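Local coordinates for extracellular solute-binding protein family 1 (Pseudothermotoga lettingae, PDB 5CI5) that probably captures sugars such as tagatose outside the cell membrane and delivers them to an ABC transporter for uptake, at residues Y182-T187 / P240-Y245; G186-H191 / I379-Q384; Y196-Y201 / A295-G300; K224-Y229 / T385-V390. All blocks are in the same frame, centred on the assembly; numbering follows the deposited sequence.

Interaction 1: Y182-T187 / P240-Y245; sequences YGVSGT and PNAIQY
The backbone N of Gly-186 is gripped by two carbonyl groups of the facing loop, both through weak bonds. Ala-242 O is the nearer, at 2.8 Å from Gly-186 N, but the hydrogen points well off the line, at 115°. Tyr-245 O lies straighter in front of Gly-186 N, at 160°, but at a long 3.5 Å. A beta carbon built on Gly-186 would collide with Ala-242 O, so the two backbones could hardly come so close with any other residue here. The carbonyl of Gly-186 is tied to Gln-388, and CD1 of Ile-243 lies 3.7 Å from Gly-186 O.

Ala-242 pushes its methyl toward the other loop, where Ala-242 CB rests 3.2 Å from Val-184 O and meets the CB of Val-184 at 4.2 Å. That carbonyl also takes a hydrogen bond from Tyr-250. Farther along, Thr-187 holds OG1 in the cleft between its own backbone N and carbonyl carbon (chi1 47°), which turns the methyl to the other loop: Thr-187 CG2 presses on the peptide after Gln-244, 3.4 Å from Gln-244 C. The hydroxyl bonds to Thr-189. At the far end, the ring of Pro-240 leans its CD on the CA of Gly-183.

In the 240-245 loop, Asn-241 OD1 accepts from Ile-243 N at 3.2 Å, beside the backbone bond from Gln-244 N to Asn-241 O. The side-chain bond makes an Asx turn, here opening a short helical bend just before helix 247-255.

Interaction 2: G186-H191 / I379-Q384; sequences GTKTEH and ISEQIQ
Lys-188 and Gln-384 slant across one another, the lysine's aliphatic chain passing over the glutamine so that Lys-188 CE lies 3.6 Å from Gln-384 CB. Three successive bends in the lysine chain curl its tip back to helix 376-391, where Lys-188 NZ forms a salt bridge with Glu-381 OE2 at 2.8 Å, on the syn side of the carboxylate. An alanine in place of Glu-381 would probably leave the Lys-188 ammonium without its charged mate and its bent chain freer to swing into solvent.

The amide of Gln-384 lies over the peptide joining Lys-188 and Thr-189, its plane tilted by about 30° and Gln-384 NE2 3.0 Å above Lys-188 C. NE2 is badly angled for a direct bond to Lys-188 O; a water donates to that carbonyl, but its leg to NE2 is suspiciously short, so the bridge is tentative.

Glu-190, its CG anti to the backbone N (chi1 -176°) and the chain then bent, brings OE1 within 2.6 Å of Ser-380 OG. Ser-380 OG also lies 3.0 Å from Gln-384 OE1 and is hydrogen-bonded to Thr-193. Glu-190 lines the tagatose pocket: with the Arg-370 charge and the Tyr-376 hydroxyl at OE2 and the serine hydroxyl close to OE1, its carboxylate is probably limited in its freedom to turn.

Interaction 3: Y196-Y201 / A295-G300; sequences YMMFLY and ASVLGG. With T6T (alpha-D-tagatopyranose), chain C.
Ala-295 and Tyr-201 make the tight end of this contact, their CB atoms 3.7 Å apart. The ring of Tyr-201 then leads off toward the more open side, where its OH bonds to the backbone of Leu-207, so that little beyond its CB belongs to the interface. Equally close is Met-198, a selenomethionine, whose chain is bent at chi2 (-75°) and again at chi3. This lays Met-198 SE across the extended chain, 3.6 Å from Val-297 N and 3.7 Å from Ser-296 CA. Met-198 SE also meets Val-297 CG2 at 3.9 Å. Val-297 spreads this methyl between two neighbours of the helix, for Met-197 CB touches Val-297 CG2 more loosely, at 4.1 Å.

Beyond Val-297 the chain leaves the helix and runs to the sugar. Gly-300 N donates to O4 of the bound tagatose at 3.0 Å in a nearly straight bond of 171°. A side chain on Gly-299 would run into O3 of the same sugar.

Ser-296, facing away from the helix, ties its OG to the carbonyl of Arg-139. Thus helix 190-202 packs against the lead-in to strand 298-304, which pairs with strands 81-85 and 128-138, while the helix's other sides are covered by helices 220-234 and 376-391.

Interaction 4: K224-Y229 / T385-V390; sequences KALKFY and TMVQRV
Leu-226 reaches across to Met-386, Val-387 and Val-390 in an apolar helix-helix packing; segments 224-229 and 385-390 cross at -50°, a value familiar from ridges-into-grooves packing. Their axes are 10.7 Å apart at closest, so the gap is bridged by branched and long side chains. The CB of Leu-226 points at the other helix but stops short of it. CG, anti to the backbone N (chi1 179°), carries the chain onward, and contact starts at the two methyls. Leu-226 CD1 meets the CE of Met-386, a selenomethionine, at 4.1 Å, and lies 4.3 Å from Val-387 CG2. Leu-226 CD2 fits beside Met-386 CG at 4.1 Å, with SE only slightly farther, and also lies 4.3 Å from Val-390 CG2. The leucine thus meets the selenomethionine with its two methyls, at CG, SE and CE, and Tyr-196 of helix 190-202 touches both residues.

One turn on from Leu-226, Tyr-229 starts off toward the same helix and brings its ring edge to Val-387, while its OH bonds to the carbonyl of Ser-185. Val-387 stands at about a right angle to the tyrosine side chain, its CG1 near the ring plane at the edge, 4.0 Å from Tyr-229 CE2.

Interactions 1, 2 and 4 cluster with centres 11 to 12 Å apart, and interaction 3 lies 13 to 17 Å from each of them, toward the sugar. Interaction 1 runs into interaction 2 along one loop, sharing Gly-186 and Thr-187. Helix 190-202 then serves interactions 2 and 3, and helix 376-391 serves 2 and 4. Along the chain, interaction 3 is nested within the loop closed by interaction 2, whereas interaction 4 crosses the other three. Phe-199 and Tyr-229 join interactions 3 and 4 edge to face. Helix 376-391 is thereby packed against the 186-191 loop and helix 220-234, consistent with one lobe of a two-lobed solute-binding protein built behind its ligand cleft.

Interaction 1: Y182-T187 / P240-Y245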
loop_
_atom_site.group_PDB
_atom_site.type_symbol
_atom_site.label_atom_id
_atom_site.label_comp_id
_atom_site.label_asym_id
_atom_site.label_seq_id
_atom_site.Cartn_x
_atom_site.Cartn_y
_atom_site.Cartn_z
ATOM N N TYR A 182 5.783 -17.608 6.409
ATOM C CA TYR A 182 5.539 -16.143 6.535
ATOM C C TYR A 182 6.588 -15.343 5.760
ATOM O O TYR A 182 7.789 -15.401 6.047
ATOM C CB TYR A 182 5.517 -15.711 8.031
ATOM C CG TYR A 182 5.193 -14.238 8.197
ATOM C CD1 TYR A 182 3.877 -13.811 8.320
ATOM C CD2 TYR A 182 6.194 -13.272 8.204
ATOM C CE1 TYR A 182 3.564 -12.462 8.444
ATOM C CE2 TYR A 182 5.891 -11.925 8.334
ATOM C CZ TYR A 182 4.563 -11.525 8.434
ATOM O OH TYR A 182 4.217 -10.202 8.569
ATOM N N GLY A 183 6.116 -14.593 4.777
ATOM C CA GLY A 183 6.993 -13.832 3.907
ATOM C C GLY A 183 7.322 -12.473 4.500
ATOM O O GLY A 183 6.413 -11.684 4.773
ATOM N N VAL A 184 8.623 -12.204 4.664
ATOM C CA VAL A 184 9.154 -10.941 5.191
ATOM C C VAL A 184 9.696 -10.080 4.045
ATOM O O VAL A 184 10.538 -10.547 3.290
ATOM C CB VAL A 184 10.295 -11.196 6.209
ATOM C CG1 VAL A 184 10.926 -9.903 6.688
ATOM C CG2 VAL A 184 9.795 -12.034 7.399
ATOM N N SER A 185 9.202 -8.850 3.886
ATOM C CA SER A 185 9.722 -7.971 2.820
ATOM C C SER A 185 11.011 -7.322 3.294
ATOM O O SER A 185 11.032 -6.615 4.304
ATOM C CB SER A 185 8.703 -6.899 2.410
ATOM O OG SER A 185 7.506 -7.489 1.933
ATOM N N GLY A 186 12.083 -7.549 2.535
ATOM C CA GLY A 186 13.370 -6.944 2.834
ATOM C C GLY A 186 14.089 -6.339 1.648
ATOM O O GLY A 186 15.305 -6.161 1.670
ATOM N N THR A 187 13.328 -6.023 0.609
ATOM C CA THR A 187 13.811 -5.349 -0.594
ATOM C C THR A 187 13.965 -3.838 -0.370
ATOM O O THR A 187 13.431 -3.276 0.594
ATOM C CB THR A 187 12.811 -5.599 -1.746
ATOM O OG1 THR A 187 11.476 -5.358 -1.255
ATOM C CG2 THR A 187 12.891 -7.045 -2.235
ATOM N N PRO A 240 10.883 -16.941 2.444
ATOM C CA PRO A 240 11.830 -16.912 1.328
ATOM C C PRO A 240 12.826 -15.766 1.539
ATOM O O PRO A 240 12.608 -14.885 2.380
ATOM C CB PRO A 240 10.934 -16.666 0.108
ATOM C CG PRO A 240 9.577 -17.074 0.545
ATOM C CD PRO A 240 9.513 -16.699 1.992
ATOM N N ASN A 241 13.892 -15.753 0.752
ATOM C CA ASN A 241 14.954 -14.773 0.909
ATOM C C ASN A 241 14.448 -13.334 0.927
ATOM O O ASN A 241 14.078 -12.782 -0.105
ATOM C CB ASN A 241 15.971 -14.939 -0.224
ATOM C CG ASN A 241 17.240 -14.148 0.011
ATOM O OD1 ASN A 241 17.266 -13.194 0.796
ATOM N ND2 ASN A 241 18.304 -14.535 -0.678
ATOM N N ALA A 242 14.419 -12.744 2.119
ATOM C CA ALA A 242 13.765 -11.463 2.320
ATOM C C ALA A 242 14.463 -10.326 1.578
ATOM O O ALA A 242 13.843 -9.331 1.225
ATOM C CB ALA A 242 13.682 -11.138 3.808
ATOM N N ILE A 243 15.765 -10.465 1.346
ATOM C CA ILE A 243 16.497 -9.437 0.619
ATOM C C ILE A 243 16.003 -9.343 -0.830
ATOM O O ILE A 243 16.065 -8.259 -1.427
ATOM C CB ILE A 243 18.031 -9.713 0.667
ATOM C CG1 ILE A 243 18.590 -9.307 2.025
ATOM C CG2 ILE A 243 18.772 -8.975 -0.457
ATOM C CD1 ILE A 243 18.504 -7.803 2.317
ATOM N N GLN A 244 15.500 -10.451 -1.379
ATOM C CA GLN A 244 15.078 -10.522 -2.777
ATOM C C GLN A 244 13.592 -10.325 -3.021
ATOM O O GLN A 244 13.192 -10.013 -4.145
ATOM C CB GLN A 244 15.423 -11.884 -3.388
ATOM C CG GLN A 244 16.872 -12.242 -3.425
ATOM C CD GLN A 244 17.058 -13.639 -3.993
ATOM O OE1 GLN A 244 16.661 -14.623 -3.377
ATOM N NE2 GLN A 244 17.626 -13.726 -5.185
ATOM N N TYR A 245 12.777 -10.567 -2.000
ATOM C CA TYR A 245 11.324 -10.672 -2.193
ATOM C C TYR A 245 10.526 -9.778 -1.274
ATOM O O TYR A 245 10.950 -9.461 -0.163
ATOM C CB TYR A 245 10.869 -12.124 -1.987
ATOM C CG TYR A 245 11.538 -13.097 -2.947
ATOM C CD1 TYR A 245 11.365 -12.973 -4.316
ATOM C CD2 TYR A 245 12.309 -14.131 -2.472
ATOM C CE1 TYR A 245 11.956 -13.858 -5.194
ATOM C CE2 TYR A 245 12.909 -15.021 -3.329
ATOM C CZ TYR A 245 12.737 -14.878 -4.701
ATOM O OH TYR A 245 13.324 -15.769 -5.603
#

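Interaction 2: G186-H191 / I379-Q384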
loop_
_atom_site.group_PDB
_atom_site.type_symbol
_atom_site.label_atom_id
_atom_site.label_comp_id
_atom_site.label_asym_id
_atom_site.label_seq_id
_atom_site.Cartn_x
_atom_site.Cartn_y
_atom_site.Cartn_z
ATOM N N GLY A 186 12.083 -7.549 2.535
ATOM C CA GLY A 186 13.370 -6.944 2.834
ATOM C C GLY A 186 14.089 -6.339 1.648
ATOM O O GLY A 186 15.305 -6.161 1.670
ATOM N N THR A 187 13.328 -6.023 0.609
ATOM C CA THR A 187 13.811 -5.349 -0.594
ATOM C C THR A 187 13.965 -3.838 -0.370
ATOM O O THR A 187 13.431 -3.276 0.594
ATOM C CB THR A 187 12.811 -5.599 -1.746
ATOM O OG1 THR A 187 11.476 -5.358 -1.255
ATOM C CG2 THR A 187 12.891 -7.045 -2.235
ATOM N N LYS A 188 14.678 -3.168 -1.277
ATOM C CA LYS A 188 14.743 -1.706 -1.234
ATOM C C LYS A 188 13.512 -1.094 -1.913
ATOM O O LYS A 188 13.592 -0.389 -2.931
ATOM C CB LYS A 188 16.029 -1.206 -1.880
ATOM C CG LYS A 188 17.299 -1.549 -1.090
ATOM C CD LYS A 188 17.297 -0.925 0.327
ATOM C CE LYS A 188 17.183 0.595 0.333
ATOM N NZ LYS A 188 18.393 1.265 -0.218
ATOM N N THR A 189 12.364 -1.395 -1.321
ATOM C CA THR A 189 11.069 -0.941 -1.797
ATOM C C THR A 189 10.209 -0.569 -0.579
ATOM O O THR A 189 10.513 -0.942 0.569
ATOM C CB THR A 189 10.331 -2.012 -2.619
ATOM O OG1 THR A 189 10.030 -3.111 -1.747
ATOM C CG2 THR A 189 11.130 -2.497 -3.842
ATOM N N GLU A 190 9.129 0.170 -0.840
ATOM C CA GLU A 190 8.245 0.648 0.203
ATOM C C GLU A 190 7.668 -0.495 1.029
ATOM O O GLU A 190 7.347 -0.280 2.180
ATOM C CB GLU A 190 7.115 1.466 -0.428
ATOM C CG GLU A 190 6.155 2.104 0.537
ATOM C CD GLU A 190 6.733 3.230 1.356
ATOM O OE1 GLU A 190 7.884 3.645 1.110
ATOM O OE2 GLU A 190 6.030 3.692 2.262
ATOM N N HIS A 191 7.517 -1.685 0.437
ATOM C CA HIS A 191 6.953 -2.825 1.168
ATOM C C HIS A 191 7.738 -3.076 2.464
ATOM O O HIS A 191 7.186 -3.478 3.492
ATOM C CB HIS A 191 6.973 -4.139 0.364
ATOM C CG HIS A 191 6.521 -4.036 -1.060
ATOM N ND1 HIS A 191 7.358 -3.624 -2.075
ATOM C CD2 HIS A 191 5.354 -4.385 -1.655
ATOM C CE1 HIS A 191 6.714 -3.692 -3.228
ATOM N NE2 HIS A 191 5.491 -4.144 -2.999
ATOM N N ILE A 379 12.746 9.355 4.370
ATOM C CA ILE A 379 12.633 8.616 5.629
ATOM C C ILE A 379 12.435 7.114 5.347
ATOM O O ILE A 379 13.096 6.266 5.945
ATOM C CB ILE A 379 11.471 9.193 6.483
ATOM C CG1 ILE A 379 11.847 10.597 6.971
ATOM C CG2 ILE A 379 11.119 8.254 7.658
ATOM C CD1 ILE A 379 10.712 11.350 7.623
ATOM N N SER A 380 11.553 6.791 4.414
ATOM C CA SER A 380 11.285 5.402 4.041
ATOM C C SER A 380 12.569 4.733 3.533
ATOM O O SER A 380 12.885 3.599 3.883
ATOM C CB SER A 380 10.184 5.330 2.992
ATOM O OG SER A 380 10.016 3.984 2.631
ATOM N N GLU A 381 13.349 5.471 2.753
ATOM C CA GLU A 381 14.640 4.957 2.310
ATOM C C GLU A 381 15.535 4.536 3.493
ATOM O O GLU A 381 16.217 3.525 3.416
ATOM C CB GLU A 381 15.362 6.003 1.451
ATOM C CG GLU A 381 16.846 5.732 1.214
ATOM C CD GLU A 381 17.105 4.424 0.497
ATOM O OE1 GLU A 381 16.152 3.890 -0.101
ATOM O OE2 GLU A 381 18.266 3.934 0.526
ATOM N N GLN A 382 15.510 5.296 4.584
ATOM C CA GLN A 382 16.295 4.940 5.769
ATOM C C GLN A 382 15.809 3.656 6.449
ATOM O O GLN A 382 16.615 2.861 6.948
ATOM C CB GLN A 382 16.290 6.085 6.775
ATOM C CG GLN A 382 16.986 7.323 6.250
ATOM C CD GLN A 382 18.456 7.046 5.987
ATOM O OE1 GLN A 382 19.118 6.358 6.773
ATOM N NE2 GLN A 382 18.944 7.509 4.867
ATOM N N ILE A 383 14.494 3.457 6.453
ATOM C CA ILE A 383 13.902 2.284 7.074
ATOM C C ILE A 383 14.257 1.047 6.222
ATOM O O ILE A 383 14.648 -0.007 6.745
ATOM C CB ILE A 383 12.367 2.432 7.222
ATOM C CG1 ILE A 383 12.022 3.643 8.107
ATOM C CG2 ILE A 383 11.766 1.151 7.768
ATOM C CD1 ILE A 383 12.564 3.551 9.525
ATOM N N GLN A 384 14.153 1.178 4.896
ATOM C CA GLN A 384 14.513 0.087 3.992
ATOM C C GLN A 384 15.970 -0.348 4.230
ATOM O O GLN A 384 16.273 -1.542 4.346
ATOM C CB GLN A 384 14.319 0.512 2.535
ATOM C CG GLN A 384 12.847 0.749 2.171
ATOM C CD GLN A 384 12.677 1.524 0.879
ATOM O OE1 GLN A 384 11.778 2.370 0.750
ATOM N NE2 GLN A 384 13.571 1.291 -0.055
HETATM O O HOH W 1 13.648 2.308 -2.363
#

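Interaction 3: Y196-Y201 / A295-G300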
loop_
_atom_site.group_PDB
_atom_site.type_symbol
_atom_site.label_atom_id
_atom_site.label_comp_id
_atom_site.label_asym_id
_atom_site.label_seq_id
_atom_site.Cartn_x
_atom_site.Cartn_y
_atom_site.Cartn_z
ATOM N N TYR A 196 8.088 -3.115 8.356
ATOM C CA TYR A 196 8.627 -2.677 9.617
ATOM C C TYR A 196 7.602 -1.855 10.425
ATOM O O TYR A 196 7.442 -2.063 11.635
ATOM C CB TYR A 196 9.917 -1.870 9.413
ATOM C CG TYR A 196 10.414 -1.353 10.738
ATOM C CD1 TYR A 196 10.893 -2.241 11.714
ATOM C CD2 TYR A 196 10.362 -0.019 11.036
ATOM C CE1 TYR A 196 11.300 -1.784 12.951
ATOM C CE2 TYR A 196 10.780 0.447 12.267
ATOM C CZ TYR A 196 11.248 -0.442 13.204
ATOM O OH TYR A 196 11.652 0.038 14.444
HETATM N N MSE A 197 6.901 -0.932 9.766
HETATM C CA MSE A 197 5.875 -0.133 10.432
HETATM C C MSE A 197 4.787 -0.998 11.042
HETATM O O MSE A 197 4.352 -0.722 12.161
HETATM C CB MSE A 197 5.239 0.876 9.470
HETATM C CG MSE A 197 6.136 2.037 9.152
HETATM SE SE MSE A 197 5.298 3.298 7.903
HETATM C CE MSE A 197 3.868 3.954 9.093
HETATM N N MSE A 198 4.331 -2.020 10.317
HETATM C CA MSE A 198 3.331 -2.946 10.876
HETATM C C MSE A 198 3.814 -3.533 12.201
HETATM O O MSE A 198 3.055 -3.564 13.170
HETATM C CB MSE A 198 2.996 -4.064 9.872
HETATM C CG MSE A 198 2.218 -3.581 8.692
HETATM SE SE MSE A 198 0.359 -3.245 9.179
HETATM C CE MSE A 198 -0.222 -5.093 9.324
ATOM N N PHE A 199 5.076 -3.969 12.253
ATOM C CA PHE A 199 5.610 -4.555 13.482
ATOM C C PHE A 199 5.903 -3.492 14.568
ATOM O O PHE A 199 5.685 -3.739 15.756
ATOM C CB PHE A 199 6.866 -5.365 13.154
ATOM C CG PHE A 199 6.567 -6.728 12.548
ATOM C CD1 PHE A 199 5.886 -6.852 11.351
ATOM C CD2 PHE A 199 6.954 -7.882 13.204
ATOM C CE1 PHE A 199 5.625 -8.116 10.818
ATOM C CE2 PHE A 199 6.682 -9.128 12.691
ATOM C CZ PHE A 199 6.002 -9.245 11.494
ATOM N N LEU A 200 6.390 -2.327 14.159
ATOM C CA LEU A 200 6.660 -1.207 15.071
ATOM C C LEU A 200 5.404 -0.797 15.829
ATOM O O LEU A 200 5.415 -0.691 17.052
ATOM C CB LEU A 200 7.188 -0.023 14.264
ATOM C CG LEU A 200 7.404 1.312 14.972
ATOM C CD1 LEU A 200 8.494 1.246 16.028
ATOM C CD2 LEU A 200 7.708 2.401 13.922
ATOM N N TYR A 201 4.320 -0.566 15.092
ATOM C CA TYR A 201 3.067 -0.163 15.700
ATOM C C TYR A 201 2.456 -1.331 16.478
ATOM O O TYR A 201 1.851 -1.099 17.537
ATOM C CB TYR A 201 2.112 0.425 14.632
ATOM C CG TYR A 201 2.485 1.864 14.287
ATOM C CD1 TYR A 201 3.447 2.157 13.317
ATOM C CD2 TYR A 201 1.915 2.938 14.968
ATOM C CE1 TYR A 201 3.813 3.452 13.035
ATOM C CE2 TYR A 201 2.291 4.259 14.681
ATOM C CZ TYR A 201 3.244 4.505 13.719
ATOM O OH TYR A 201 3.659 5.800 13.410
ATOM N N ALA A 295 -2.493 -3.220 15.111
ATOM C CA ALA A 295 -1.987 -2.246 14.142
ATOM C C ALA A 295 -2.375 -2.575 12.715
ATOM O O ALA A 295 -2.420 -3.733 12.310
ATOM C CB ALA A 295 -0.462 -2.150 14.240
ATOM N N SER A 296 -2.579 -1.510 11.961
ATOM C CA SER A 296 -2.713 -1.574 10.526
ATOM C C SER A 296 -2.163 -0.271 9.994
ATOM O O SER A 296 -2.145 0.729 10.714
ATOM C CB SER A 296 -4.172 -1.788 10.112
ATOM O OG SER A 296 -4.329 -1.857 8.699
ATOM N N VAL A 297 -1.685 -0.294 8.756
ATOM C CA VAL A 297 -1.206 0.900 8.066
ATOM C C VAL A 297 -2.119 1.178 6.858
ATOM O O VAL A 297 -2.522 0.251 6.137
ATOM C CB VAL A 297 0.280 0.767 7.591
ATOM C CG1 VAL A 297 0.743 2.002 6.841
ATOM C CG2 VAL A 297 1.192 0.509 8.798
ATOM N N LEU A 298 -2.426 2.460 6.669
ATOM C CA LEU A 298 -3.286 2.976 5.617
ATOM C C LEU A 298 -2.511 3.093 4.299
ATOM O O LEU A 298 -1.334 3.504 4.288
ATOM C CB LEU A 298 -3.789 4.354 6.036
ATOM C CG LEU A 298 -4.720 5.134 5.122
ATOM C CD1 LEU A 298 -6.049 4.402 5.004
ATOM C CD2 LEU A 298 -4.928 6.539 5.699
ATOM N N GLY A 299 -3.169 2.773 3.192
ATOM C CA GLY A 299 -2.579 2.964 1.881
ATOM C C GLY A 299 -3.589 3.257 0.787
ATOM O O GLY A 299 -4.789 3.415 1.027
ATOM N N GLY A 300 -3.071 3.346 -0.440
ATOM C CA GLY A 300 -3.895 3.605 -1.602
ATOM C C GLY A 300 -3.216 4.543 -2.586
ATOM O O GLY A 300 -2.003 4.825 -2.468
HETATM O O3 T6T C . -1.064 0.385 -0.172
HETATM C C3 T6T C . -0.699 0.819 -1.478
HETATM C C4 T6T C . 0.380 1.894 -1.353
HETATM O O4 T6T C . -0.072 2.943 -0.486
HETATM C C5 T6T C . 1.631 1.241 -0.807
HETATM O O5 T6T C . 2.678 2.205 -0.680
HETATM C C6 T6T C . 2.058 0.084 -1.704
HETATM O O6 T6T C . 1.003 -0.874 -1.759
HETATM C C2 T6T C . -0.222 -0.349 -2.280
HETATM O O2 T6T C . -0.025 0.053 -3.641
HETATM C C1 T6T C . -1.250 -1.502 -2.258
HETATM O O1 T6T C . -2.513 -1.128 -2.672
#

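Interaction 4: K224-Y229 / T385-V390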
loop_
_atom_site.group_PDB
_atom_site.type_symbol
_atom_site.label_atom_id
_atom_site.label_comp_id
_atom_site.label_asym_id
_atom_site.label_seq_id
_atom_site.Cartn_x
_atom_site.Cartn_y
_atom_site.Cartn_z
ATOM N N LYS A 224 12.518 -4.091 19.431
ATOM C CA LYS A 224 11.815 -5.353 19.523
ATOM C C LYS A 224 11.186 -5.700 18.159
ATOM O O LYS A 224 11.294 -6.831 17.680
ATOM C CB LYS A 224 10.747 -5.290 20.618
ATOM C CG LYS A 224 10.096 -6.614 20.910
ATOM C CD LYS A 224 9.004 -6.492 21.934
ATOM C CE LYS A 224 8.398 -7.842 22.245
ATOM N NZ LYS A 224 7.316 -7.689 23.252
ATOM N N ALA A 225 10.533 -4.715 17.547
ATOM C CA ALA A 225 9.923 -4.890 16.218
ATOM C C ALA A 225 10.967 -5.227 15.168
ATOM O O ALA A 225 10.770 -6.126 14.366
ATOM C CB ALA A 225 9.170 -3.620 15.822
ATOM N N LEU A 226 12.081 -4.507 15.165
ATOM C CA LEU A 226 13.139 -4.772 14.198
ATOM C C LEU A 226 13.711 -6.190 14.347
ATOM O O LEU A 226 13.922 -6.890 13.360
ATOM C CB LEU A 226 14.265 -3.734 14.327
ATOM C CG LEU A 226 15.437 -3.922 13.370
ATOM C CD1 LEU A 226 15.010 -3.979 11.897
ATOM C CD2 LEU A 226 16.487 -2.823 13.571
ATOM N N LYS A 227 13.957 -6.596 15.582
ATOM C CA LYS A 227 14.504 -7.930 15.844
ATOM C C LYS A 227 13.523 -9.034 15.436
ATOM O O LYS A 227 13.921 -9.990 14.777
ATOM C CB LYS A 227 14.878 -8.071 17.321
ATOM C CG LYS A 227 16.117 -7.305 17.659
ATOM C CD LYS A 227 16.644 -7.594 19.064
ATOM C CE LYS A 227 17.969 -6.866 19.248
ATOM N NZ LYS A 227 18.658 -7.245 20.507
ATOM N N PHE A 228 12.234 -8.883 15.716
ATOM C CA PHE A 228 11.298 -9.950 15.388
ATOM C C PHE A 228 11.063 -10.029 13.892
ATOM O O PHE A 228 11.096 -11.111 13.330
ATOM C CB PHE A 228 9.969 -9.768 16.123
ATOM C CG PHE A 228 9.010 -10.915 15.947
ATOM C CD1 PHE A 228 9.442 -12.234 16.046
ATOM C CD2 PHE A 228 7.684 -10.681 15.667
ATOM C CE1 PHE A 228 8.539 -13.292 15.898
ATOM C CE2 PHE A 228 6.782 -11.734 15.529
ATOM C CZ PHE A 228 7.212 -13.036 15.631
ATOM N N TYR A 229 10.886 -8.881 13.242
ATOM C CA TYR A 229 10.666 -8.842 11.801
ATOM C C TYR A 229 11.815 -9.498 11.071
ATOM O O TYR A 229 11.619 -10.346 10.216
ATOM C CB TYR A 229 10.490 -7.397 11.356
ATOM C CG TYR A 229 10.087 -7.189 9.910
ATOM C CD1 TYR A 229 8.835 -7.555 9.456
ATOM C CD2 TYR A 229 10.952 -6.587 9.015
ATOM C CE1 TYR A 229 8.461 -7.351 8.136
ATOM C CE2 TYR A 229 10.582 -6.367 7.689
ATOM C CZ TYR A 229 9.329 -6.735 7.259
ATOM O OH TYR A 229 8.931 -6.565 5.941
ATOM N N THR A 385 16.872 0.627 4.274
ATOM C CA THR A 385 18.285 0.344 4.456
ATOM C C THR A 385 18.557 -0.323 5.816
ATOM O O THR A 385 19.303 -1.288 5.912
ATOM C CB THR A 385 19.102 1.642 4.303
ATOM O OG1 THR A 385 18.964 2.128 2.958
ATOM C CG2 THR A 385 20.593 1.406 4.625
HETATM N N MSE A 386 17.901 0.180 6.850
HETATM C CA MSE A 386 17.982 -0.375 8.194
HETATM C C MSE A 386 17.680 -1.880 8.170
HETATM O O MSE A 386 18.483 -2.718 8.644
HETATM C CB MSE A 386 17.005 0.370 9.102
HETATM C CG MSE A 386 17.006 -0.102 10.518
HETATM SE SE MSE A 386 15.578 0.699 11.518
HETATM C CE MSE A 386 14.081 -0.155 10.625
ATOM N N VAL A 387 16.531 -2.234 7.595
ATOM C CA VAL A 387 16.120 -3.628 7.561
ATOM C C VAL A 387 17.112 -4.449 6.746
ATOM O O VAL A 387 17.526 -5.547 7.175
ATOM C CB VAL A 387 14.704 -3.764 6.985
ATOM C CG1 VAL A 387 14.337 -5.232 6.750
ATOM C CG2 VAL A 387 13.709 -3.109 7.919
ATOM N N GLN A 388 17.508 -3.936 5.589
ATOM C CA GLN A 388 18.402 -4.702 4.723
ATOM C C GLN A 388 19.740 -4.978 5.377
ATOM O O GLN A 388 20.265 -6.090 5.259
ATOM C CB GLN A 388 18.680 -3.989 3.395
ATOM C CG GLN A 388 17.624 -4.094 2.394
ATOM C CD GLN A 388 18.187 -4.337 0.983
ATOM O OE1 GLN A 388 19.276 -3.848 0.619
ATOM N NE2 GLN A 388 17.457 -5.110 0.201
ATOM N N ARG A 389 20.289 -3.995 6.078
ATOM C CA ARG A 389 21.632 -4.124 6.636
ATOM C C ARG A 389 21.616 -5.175 7.739
ATOM O O ARG A 389 22.589 -5.888 7.937
ATOM C CB ARG A 389 22.139 -2.769 7.140
ATOM C CG ARG A 389 22.450 -1.772 6.007
ATOM C CD ARG A 389 23.945 -1.582 5.783
ATOM N NE ARG A 389 24.443 -0.365 6.399
ATOM C CZ ARG A 389 25.721 -0.152 6.698
ATOM N NH1 ARG A 389 26.639 -1.079 6.439
ATOM N NH2 ARG A 389 26.078 0.989 7.255
ATOM N N VAL A 390 20.500 -5.288 8.447
ATOM C CA VAL A 390 20.360 -6.351 9.430
ATOM C C VAL A 390 20.261 -7.709 8.728
ATOM O O VAL A 390 20.955 -8.666 9.107
ATOM C CB VAL A 390 19.135 -6.118 10.342
ATOM C CG1 VAL A 390 18.886 -7.340 11.217
ATOM C CG2 VAL A 390 19.357 -4.884 11.163
#